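Local coordinates for DNA replication and repair protein RecF (Caldanaerobacter subterraneus subsp. tengcongensis, PDB 5Z69) that binds ATP and probably single-stranded DNA, and acts as a recombination mediator of the RecFOR pathway in DNA repair, at residues Tyr143-Ile148 against Lys153-Asp158; Leu160-Thr165 against Val269-Glu274. All blocks are in the same frame, centred on the assembly; numbering follows the deposited sequence.

Contact 1. Residues Tyr143-Ile148 against Lys153-Asp158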
loop_
_atom_site.group_PDB
_atom_site.type_symbol
_atom_site.label_atom_id
_atom_site.label_comp_id
_atom_site.label_asym_id
_atom_site.label_seq_id
_atom_site.Cartn_x
_atom_site.Cartn_y
_atom_site.Cartn_z
ATOM N N TYR A 143 -6.370 1.534 15.916
ATOM C CA TYR A 143 -5.806 0.552 16.838
ATOM C C TYR A 143 -4.358 0.879 17.179
ATOM O O TYR A 143 -3.945 0.872 18.344
ATOM C CB TYR A 143 -5.900 -0.862 16.244
ATOM C CG TYR A 143 -5.163 -1.887 17.066
ATOM C CD1 TYR A 143 -3.945 -2.415 16.642
ATOM C CD2 TYR A 143 -5.661 -2.289 18.304
ATOM C CE1 TYR A 143 -3.253 -3.351 17.433
ATOM C CE2 TYR A 143 -4.983 -3.217 19.100
ATOM C CZ TYR A 143 -3.783 -3.742 18.665
ATOM O OH TYR A 143 -3.123 -4.651 19.481
ATOM N N LEU A 144 -3.583 1.155 16.143
ATOM C CA LEU A 144 -2.194 1.546 16.294
ATOM C C LEU A 144 -2.012 2.835 17.115
ATOM O O LEU A 144 -1.120 2.919 17.954
ATOM C CB LEU A 144 -1.564 1.716 14.911
ATOM C CG LEU A 144 -0.078 2.060 14.893
ATOM C CD1 LEU A 144 0.726 0.991 15.574
ATOM C CD2 LEU A 144 0.395 2.248 13.442
ATOM N N ASP A 145 -2.838 3.848 16.849
ATOM C CA ASP A 145 -2.762 5.114 17.575
ATOM C C ASP A 145 -3.046 4.910 19.069
ATOM O O ASP A 145 -2.414 5.531 19.918
ATOM C CB ASP A 145 -3.763 6.118 17.007
ATOM C CG ASP A 145 -3.280 6.793 15.738
ATOM O OD1 ASP A 145 -2.055 6.844 15.494
ATOM O OD2 ASP A 145 -4.142 7.319 15.009
ATOM N N ALA A 146 -4.002 4.040 19.372
ATOM C CA ALA A 146 -4.395 3.777 20.764
ATOM C C ALA A 146 -3.340 2.966 21.493
ATOM O O ALA A 146 -3.028 3.257 22.647
ATOM C CB ALA A 146 -5.737 3.054 20.815
ATOM N N CYS A 147 -2.796 1.939 20.834
ATOM C CA CYS A 147 -1.709 1.166 21.427
ATOM C C CYS A 147 -0.541 2.060 21.803
ATOM O O CYS A 147 -0.003 1.985 22.920
ATOM C CB CYS A 147 -1.222 0.078 20.472
ATOM S SG CYS A 147 -2.408 -1.243 20.260
ATOM N N ILE A 148 -0.144 2.911 20.867
ATOM C CA ILE A 148 1.033 3.741 21.115
ATOM C C ILE A 148 0.785 4.832 22.158
ATOM O O ILE A 148 1.615 5.024 23.040
ATOM C CB ILE A 148 1.537 4.390 19.843
ATOM C CG1 ILE A 148 1.900 3.293 18.800
ATOM C CG2 ILE A 148 2.745 5.283 20.180
ATOM C CD1 ILE A 148 2.271 3.821 17.431
ATOM N N LYS A 153 3.293 9.192 25.895
ATOM C CA LYS A 153 2.608 10.469 26.053
ATOM C C LYS A 153 3.042 11.513 25.018
ATOM O O LYS A 153 2.246 12.356 24.609
ATOM C CB LYS A 153 2.837 10.994 27.479
ATOM C CG LYS A 153 1.775 11.960 27.970
ATOM N N ASN A 154 4.295 11.457 24.577
ATOM C CA ASN A 154 4.776 12.429 23.602
ATOM C C ASN A 154 4.165 12.185 22.231
ATOM O O ASN A 154 3.914 13.121 21.470
ATOM C CB ASN A 154 6.303 12.401 23.527
ATOM C CG ASN A 154 6.947 12.828 24.838
ATOM O OD1 ASN A 154 6.498 13.782 25.476
ATOM N ND2 ASN A 154 7.981 12.109 25.258
ATOM N N TYR A 155 3.930 10.918 21.916
ATOM C CA TYR A 155 3.277 10.573 20.662
ATOM C C TYR A 155 1.836 11.033 20.703
ATOM O O TYR A 155 1.323 11.608 19.733
ATOM C CB TYR A 155 3.325 9.077 20.421
ATOM C CG TYR A 155 2.492 8.585 19.250
ATOM C CD1 TYR A 155 1.151 8.201 19.409
ATOM C CD2 TYR A 155 3.058 8.465 17.987
ATOM C CE1 TYR A 155 0.405 7.712 18.310
ATOM C CE2 TYR A 155 2.332 7.991 16.904
ATOM C CZ TYR A 155 1.019 7.617 17.060
ATOM O OH TYR A 155 0.346 7.148 15.942
ATOM N N PHE A 156 1.181 10.760 21.830
ATOM C CA PHE A 156 -0.210 11.140 21.978
ATOM C C PHE A 156 -0.337 12.660 21.815
ATOM O O PHE A 156 -1.233 13.149 21.125
ATOM C CB PHE A 156 -0.778 10.684 23.333
ATOM C CG PHE A 156 -2.197 11.113 23.539
ATOM C CD1 PHE A 156 -3.194 10.667 22.687
ATOM C CD2 PHE A 156 -2.528 12.008 24.541
ATOM C CE1 PHE A 156 -4.496 11.083 22.848
ATOM C CE2 PHE A 156 -3.828 12.427 24.706
ATOM C CZ PHE A 156 -4.811 11.967 23.858
ATOM N N PHE A 157 0.582 13.390 22.449
ATOM C CA PHE A 157 0.716 14.834 22.263
ATOM C C PHE A 157 0.813 15.229 20.769
ATOM O O PHE A 157 0.073 16.082 20.289
ATOM C CB PHE A 157 1.949 15.330 23.027
ATOM C CG PHE A 157 2.130 16.829 23.005
ATOM C CD1 PHE A 157 1.694 17.604 24.072
ATOM C CD2 PHE A 157 2.755 17.461 21.930
ATOM C CE1 PHE A 157 1.862 18.978 24.064
ATOM C CE2 PHE A 157 2.919 18.836 21.914
ATOM C CZ PHE A 157 2.477 19.595 22.984
ATOM N N ASP A 158 1.755 14.615 20.068
ATOM C CA ASP A 158 1.948 14.848 18.645
ATOM C C ASP A 158 0.683 14.577 17.841
ATOM O O ASP A 158 0.308 15.375 16.989
ATOM C CB ASP A 158 3.097 13.979 18.127
ATOM C CG ASP A 158 4.462 14.485 18.591
ATOM O OD1 ASP A 158 4.536 15.663 18.996
ATOM O OD2 ASP A 158 5.449 13.718 18.542
#
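Tyr-155 reaches back from the start of one helix to the end of the preceding one and meets two of its side chains. Its phenol donates to Asp-145, with OH and OD1 a very short 2.5 Å apart; OD1 lies at the ring edge, near its plane, while the carboxylate is turned 48° from the ring. Over one face sits the branch methyl of Ile-148, CG2, 3.6 Å from the Tyr-155 ring centroid in a CH-pi contact, displaced toward CG and CD1. With CG anti to the backbone N (chi1 171°), Tyr-155 carries its ring across to helix 137-151; the CA atoms of Ile-148 and Tyr-155 are 7.2 Å apart. A leucine here would probably leave Asp-145 without its phenol donor and Ile-148 without an aromatic face to lie on. Farther out, Arg-204 bonds to Tyr-155 OH through NE and forms a salt bridge with Asp-145 OD1 through NH2, and its charge probably polarises the phenol. Asp-152, alone between the two helices, accepts from Tyr-155 N. Consecutive helices 137-151 and 153-177 thus form a tight helix-helix bend beside helix 186-222, with Tyr-155 resting on Val-203, while helix 291-313 packs against Tyr-143 and Cys-147.

Contact 2. Residues Leu160-Thr165 against Val269-Glu274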
loop_
_atom_site.group_PDB
_atom_site.type_symbol
_atom_site.label_atom_id
_atom_site.label_comp_id
_atom_site.label_asym_id
_atom_site.label_seq_id
_atom_site.Cartn_x
_atom_site.Cartn_y
_atom_site.Cartn_z
ATOM N N LEU A 160 -2.423 14.543 18.843
ATOM C CA LEU A 160 -3.410 15.560 19.179
ATOM C C LEU A 160 -3.142 16.867 18.440
ATOM O O LEU A 160 -4.051 17.480 17.877
ATOM C CB LEU A 160 -3.423 15.825 20.695
ATOM C CG LEU A 160 -4.312 14.963 21.594
ATOM C CD1 LEU A 160 -4.131 15.387 23.049
ATOM C CD2 LEU A 160 -5.771 15.089 21.198
ATOM N N GLN A 161 -1.897 17.317 18.465
ATOM C CA GLN A 161 -1.558 18.549 17.762
ATOM C C GLN A 161 -1.672 18.351 16.234
ATOM O O GLN A 161 -2.128 19.240 15.510
ATOM C CB GLN A 161 -0.154 19.007 18.149
ATOM C CG GLN A 161 0.232 20.367 17.568
ATOM C CD GLN A 161 -0.807 21.450 17.840
ATOM O OE1 GLN A 161 -1.280 22.120 16.912
ATOM N NE2 GLN A 161 -1.159 21.637 19.114
ATOM N N TYR A 162 -1.275 17.185 15.740
ATOM C CA TYR A 162 -1.425 16.902 14.312
ATOM C C TYR A 162 -2.892 17.029 13.899
ATOM O O TYR A 162 -3.202 17.701 12.916
ATOM C CB TYR A 162 -0.896 15.508 13.963
ATOM C CG TYR A 162 -1.120 15.105 12.518
ATOM C CD1 TYR A 162 -0.227 15.477 11.523
ATOM C CD2 TYR A 162 -2.219 14.341 12.162
ATOM C CE1 TYR A 162 -0.440 15.108 10.176
ATOM C CE2 TYR A 162 -2.445 13.964 10.845
ATOM C CZ TYR A 162 -1.559 14.350 9.848
ATOM O OH TYR A 162 -1.806 13.960 8.532
ATOM N N ASN A 163 -3.794 16.411 14.663
ATOM C CA ASN A 163 -5.207 16.419 14.284
ATOM C C ASN A 163 -5.773 17.822 14.328
ATOM O O ASN A 163 -6.675 18.162 13.549
ATOM C CB ASN A 163 -6.040 15.512 15.184
ATOM C CG ASN A 163 -5.741 14.049 14.989
ATOM O OD1 ASN A 163 -5.090 13.652 14.025
ATOM N ND2 ASN A 163 -6.229 13.229 15.912
ATOM N N LYS A 164 -5.242 18.630 15.245
ATOM C CA LYS A 164 -5.669 20.025 15.403
ATOM C C LYS A 164 -5.259 20.846 14.187
ATOM O O LYS A 164 -6.061 21.579 13.611
ATOM C CB LYS A 164 -5.067 20.627 16.676
ATOM C CG LYS A 164 -5.573 22.016 17.031
ATOM C CD LYS A 164 -5.244 22.341 18.496
ATOM N N THR A 165 -3.999 20.709 13.796
ATOM C CA THR A 165 -3.478 21.385 12.609
ATOM C C THR A 165 -4.162 20.897 11.328
ATOM O O THR A 165 -4.456 21.674 10.424
ATOM C CB THR A 165 -1.965 21.174 12.493
ATOM O OG1 THR A 165 -1.336 21.699 13.667
ATOM C CG2 THR A 165 -1.409 21.878 11.282
ATOM N N VAL A 269 -2.707 13.772 2.083
ATOM C CA VAL A 269 -1.354 13.461 2.526
ATOM C C VAL A 269 -1.193 13.460 4.057
ATOM O O VAL A 269 -1.423 14.465 4.708
ATOM C CB VAL A 269 -0.330 14.454 1.961
ATOM C CG1 VAL A 269 1.022 14.225 2.597
ATOM C CG2 VAL A 269 -0.215 14.320 0.418
ATOM N N GLY A 270 -0.761 12.346 4.625
ATOM C CA GLY A 270 -0.366 12.355 6.026
ATOM C C GLY A 270 -0.675 11.069 6.762
ATOM O O GLY A 270 -1.268 10.145 6.180
ATOM N N PRO A 271 -0.276 11.004 8.054
ATOM C CA PRO A 271 -0.517 9.867 8.945
ATOM C C PRO A 271 -1.963 9.388 8.967
ATOM O O PRO A 271 -2.191 8.205 9.202
ATOM C CB PRO A 271 -0.117 10.415 10.329
ATOM C CG PRO A 271 0.919 11.425 10.051
ATOM C CD PRO A 271 0.677 11.966 8.643
ATOM N N HIS A 272 -2.916 10.281 8.714
ATOM C CA HIS A 272 -4.334 9.927 8.809
ATOM C C HIS A 272 -4.848 9.148 7.601
ATOM O O HIS A 272 -6.042 8.822 7.537
ATOM C CB HIS A 272 -5.189 11.187 8.992
ATOM C CG HIS A 272 -5.092 12.138 7.840
ATOM N ND1 HIS A 272 -3.970 12.900 7.599
ATOM C CD2 HIS A 272 -5.965 12.429 6.846
ATOM C CE1 HIS A 272 -4.161 13.632 6.516
ATOM N NE2 HIS A 272 -5.366 13.370 6.044
ATOM N N ARG A 273 -3.964 8.859 6.644
ATOM C CA ARG A 273 -4.349 8.048 5.486
ATOM C C ARG A 273 -3.494 6.814 5.366
ATOM O O ARG A 273 -3.528 6.157 4.342
ATOM C CB ARG A 273 -4.232 8.839 4.173
ATOM C CG ARG A 273 -5.218 9.976 4.036
ATOM C CD ARG A 273 -6.629 9.444 3.884
ATOM N NE ARG A 273 -7.558 10.518 3.545
ATOM C CZ ARG A 273 -7.744 10.990 2.315
ATOM N NH2 ARG A 273 -8.614 11.975 2.138
ATOM N N GLU A 274 -2.715 6.508 6.400
ATOM C CA GLU A 274 -1.762 5.400 6.320
ATOM C C GLU A 274 -2.408 4.061 6.651
ATOM O O GLU A 274 -3.563 4.003 7.079
ATOM C CB GLU A 274 -0.569 5.662 7.248
ATOM C CG GLU A 274 0.217 6.918 6.870
ATOM C CD GLU A 274 1.438 7.156 7.750
ATOM O OE1 GLU A 274 1.557 6.503 8.810
ATOM O OE2 GLU A 274 2.286 7.997 7.378
#
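Tyr-162 lays the hydroxyl end of its ring over Pro-271, whose CG stands above one face in a CH-pi contact, 4.2 Å from the Tyr-162 centroid and offset toward the rim. The neighbouring proline carbon, CD, lies 3.5 Å from Tyr-162 CZ, so the pyrrolidine touches the outer part of the ring rather than its middle. Chi1 of 175° holds CG of Tyr-162 anti to its own N and projects the ring off helix 153-177 toward the loop. At the far end of the ring the phenol finds a polar partner: Tyr-162 OH and His-272 ND1 are hydrogen-bonded at 2.6 Å, and either atom could be the donor. Each meets the other ring at its edge, near the plane. The two rings meet rim to rim, planes 43° apart, with neither over the other's face; the hydrogen bond, not a stack, joins them.

The receiving loop is a type I beta turn, Gly-270 to Arg-273, closed by Arg-273 N to Gly-270 O at 3.0 Å, with Pro-271 and His-272 at its two corners. That is how consecutive residues can give the tyrosine a face contact and an edge contact at once. Gly-270 leads into the turn with a phi of 146°, a conformation that suits a residue without a side chain, and its CA comes within 3.3 Å of Tyr-162 OH. At its second nitrogen, NE2, His-272 is hydrogen-bonded to the carbonyl of Thr-267, so both ring nitrogens are engaged, which probably fixes the ring's rotation. Beyond the turn, Arg-273 makes a cation-pi contact with Tyr-283 of the second subunit, and Val-269 packs on Lys-277 of that same chain.

Helix 153-177 takes part in both contacts, each time through one tyrosine: Tyr-162 comes seven positions, close to two turns, after Tyr-155, and their CA atoms are 10.1 Å apart. Contact 1 turns this helix against its immediate predecessor; contact 2, about 12 Å away between centres, ties it to a loop more than a hundred residues later in the chain. Arg-204 of helix 186-222 joins the two regions, since besides its partners in contact 1 it bonds through NH1 to Pro-271 O and Glu-274 OE1 of segment 269-274. Both contacts lie away from the bound ATP analogue, within the helical region, and contact 2 extends to the subunit interface.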